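Local coordinates for XAC2610 protein (Xanthomonas axonopodis pv. citri, PDB 4QTQ) that probably acts as an immunity protein that inhibits peptidoglycan hydrolases linked to the bacterial-killing type IV secretion system, and carries a calcium-binding motif, at residues K198-R203 / M209-N214. Residues are numbered along the deposited sequence; the frame is centred on the assembly and turned at random.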
loop_
_atom_site.group_PDB
_atom_site.type_symbol
_atom_site.label_atom_id
_atom_site.label_comp_id
_atom_site.label_asym_id
_atom_site.label_seq_id
_atom_site.Cartn_x
_atom_site.Cartn_y
_atom_site.Cartn_z
ATOM N N LYS A 198 26.694 -4.822 -12.565
ATOM C CA LYS A 198 25.881 -5.099 -13.742
ATOM C C LYS A 198 24.511 -4.449 -13.602
ATOM O O LYS A 198 23.907 -4.470 -12.537
ATOM C CB LYS A 198 25.738 -6.607 -13.950
ATOM C CG LYS A 198 27.034 -7.375 -13.750
ATOM C CD LYS A 198 26.965 -8.759 -14.366
ATOM C CE LYS A 198 28.218 -9.556 -14.047
ATOM N NZ LYS A 198 28.262 -10.838 -14.802
ATOM N N LYS A 199 24.025 -3.880 -14.692
ATOM C CA LYS A 199 22.741 -3.209 -14.705
ATOM C C LYS A 199 21.963 -3.706 -15.903
ATOM O O LYS A 199 22.482 -3.730 -17.016
ATOM C CB LYS A 199 22.932 -1.694 -14.773
ATOM C CG LYS A 199 21.643 -0.902 -14.937
ATOM C CD LYS A 199 21.924 0.589 -14.855
ATOM C CE LYS A 199 20.762 1.421 -15.365
ATOM N NZ LYS A 199 21.213 2.799 -15.723
ATOM N N LYS A 200 20.724 -4.114 -15.669
ATOM C CA LYS A 200 19.855 -4.597 -16.733
ATOM C C LYS A 200 18.619 -3.720 -16.778
ATOM O O LYS A 200 18.014 -3.453 -15.744
ATOM C CB LYS A 200 19.474 -6.049 -16.474
ATOM C CG LYS A 200 18.653 -6.703 -17.567
ATOM C CD LYS A 200 18.899 -8.203 -17.589
ATOM C CE LYS A 200 17.701 -8.978 -18.092
ATOM N NZ LYS A 200 16.710 -9.169 -17.001
ATOM N N ILE A 201 18.265 -3.259 -17.975
ATOM C CA ILE A 201 17.114 -2.391 -18.165
ATOM C C ILE A 201 16.112 -3.123 -19.040
ATOM O O ILE A 201 16.454 -3.560 -20.136
ATOM C CB ILE A 201 17.501 -1.073 -18.866
ATOM C CG1 ILE A 201 18.616 -0.356 -18.104
ATOM C CG2 ILE A 201 16.283 -0.161 -19.024
ATOM C CD1 ILE A 201 19.343 0.685 -18.942
ATOM N N GLU A 202 14.888 -3.275 -18.547
ATOM C CA GLU A 202 13.788 -3.769 -19.360
ATOM C C GLU A 202 12.695 -2.715 -19.406
ATOM O O GLU A 202 12.444 -2.029 -18.416
ATOM C CB GLU A 202 13.226 -5.060 -18.798
ATOM C CG GLU A 202 14.252 -6.148 -18.566
ATOM C CD GLU A 202 13.685 -7.262 -17.728
ATOM O OE1 GLU A 202 14.134 -7.422 -16.588
ATOM O OE2 GLU A 202 12.760 -7.953 -18.186
ATOM N N ARG A 203 12.059 -2.586 -20.565
ATOM C CA ARG A 203 11.007 -1.594 -20.787
ATOM C C ARG A 203 9.874 -2.201 -21.575
ATOM O O ARG A 203 10.072 -3.185 -22.297
ATOM C CB ARG A 203 11.542 -0.397 -21.559
ATOM C CG ARG A 203 12.650 0.318 -20.835
ATOM C CD ARG A 203 12.752 1.782 -21.221
ATOM N NE ARG A 203 13.542 2.491 -20.208
ATOM C CZ ARG A 203 14.780 2.951 -20.370
ATOM N NH1 ARG A 203 15.416 2.834 -21.533
ATOM N NH2 ARG A 203 15.389 3.559 -19.355
ATOM N N MET A 209 7.481 -6.632 -21.980
ATOM C CA MET A 209 8.727 -6.154 -21.392
ATOM C C MET A 209 9.891 -6.695 -22.224
ATOM O O MET A 209 9.991 -7.906 -22.423
ATOM C CB MET A 209 8.853 -6.613 -19.931
ATOM C CG MET A 209 7.769 -6.056 -19.016
ATOM S SD MET A 209 7.720 -4.251 -18.975
ATOM C CE MET A 209 9.370 -3.876 -18.388
ATOM N N LYS A 210 10.733 -5.797 -22.731
ATOM C CA LYS A 210 11.898 -6.171 -23.542
ATOM C C LYS A 210 13.149 -5.621 -22.886
ATOM O O LYS A 210 13.150 -4.480 -22.437
ATOM C CB LYS A 210 11.826 -5.578 -24.959
ATOM C CG LYS A 210 10.495 -5.722 -25.692
ATOM C CD LYS A 210 10.220 -7.140 -26.175
ATOM C CE LYS A 210 8.982 -7.175 -27.063
ATOM N NZ LYS A 210 9.181 -6.523 -28.391
ATOM N N GLU A 211 14.223 -6.408 -22.861
ATOM C CA GLU A 211 15.518 -5.877 -22.477
ATOM C C GLU A 211 16.007 -4.879 -23.525
ATOM O O GLU A 211 15.839 -5.094 -24.717
ATOM C CB GLU A 211 16.528 -7.003 -22.292
ATOM C CG GLU A 211 17.887 -6.523 -21.809
ATOM C CD GLU A 211 18.800 -7.656 -21.394
ATOM O OE1 GLU A 211 20.001 -7.387 -21.187
ATOM O OE2 GLU A 211 18.320 -8.807 -21.274
ATOM N N VAL A 212 16.595 -3.781 -23.066
ATOM C CA VAL A 212 17.080 -2.714 -23.930
ATOM C C VAL A 212 18.478 -2.323 -23.469
ATOM O O VAL A 212 18.802 -2.475 -22.294
ATOM C CB VAL A 212 16.159 -1.473 -23.886
ATOM C CG1 VAL A 212 14.783 -1.799 -24.455
ATOM C CG2 VAL A 212 16.022 -0.929 -22.470
ATOM N N SER A 213 19.310 -1.828 -24.384
ATOM C CA SER A 213 20.675 -1.423 -24.015
ATOM C C SER A 213 20.692 -0.081 -23.268
ATOM O O SER A 213 21.351 0.056 -22.233
ATOM C CB SER A 213 21.574 -1.330 -25.249
ATOM O OG SER A 213 21.380 -0.093 -25.907
ATOM N N ASN A 214 19.970 0.898 -23.811
ATOM C CA ASN A 214 19.982 2.271 -23.300
ATOM C C ASN A 214 18.996 2.465 -22.150
ATOM O O ASN A 214 17.855 1.999 -22.205
ATOM C CB ASN A 214 19.663 3.253 -24.435
ATOM C CG ASN A 214 20.162 4.662 -24.154
ATOM O OD1 ASN A 214 21.357 4.883 -23.934
ATOM N ND2 ASN A 214 19.248 5.628 -24.184
ATOM O OXT ASN A 214 19.322 3.095 -21.140
HETATM O O HOH W 1 20.024 -4.359 -20.449
HETATM O O HOH W 2 12.355 -8.612 -20.770
#
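Arg203 and Lys210 face each other as an antiparallel hydrogen-bonded pair, joined by two backbone bonds: Lys210 N donates to Arg203 O at 2.7 Å, while Arg203 N returns a bond to Lys210 O. The neighbouring non-hydrogen-bonded pair, Glu202 with Glu211, brings its CA atoms to 4.1 Å, and Glu202 CA makes a CA-H...O contact with Lys210 O. Packing is tight beside the paired backbones, where the methyl CG2 of buried Ile201 meets CG2 of Val212 at 3.5 Å, the two side chains crossing at about a right angle. With CG1 of Ile201 near the backbone N (chi1 -55°), CG2 lies anti to that N and reaches over the centre of one face of the Arg203 guanidinium, 3.7 Å above its plane. Further along, on the looser, solvent side, direct backbone bonding gives out. Val212 N still reaches Ile201 O, but a water accepts from Ile201 N and donates to Val212 O and to OE1 of exposed Glu211. Past it, the exposed, poorly ordered C-terminal residue Asn214 offers O to Arg203 NH1 in a weak, bent bond. On the Glu202 side, Lys200 lays CE 3.2 Å from Glu211 OE2, although its NZ, swung aside by chi4 of -82°, forms a salt bridge with Glu202 OE1 (3.1 Å). Strand 181-190 flanks the inner strand, and the whole is a C-terminal beta hairpin forming the edge of an antiparallel sheet.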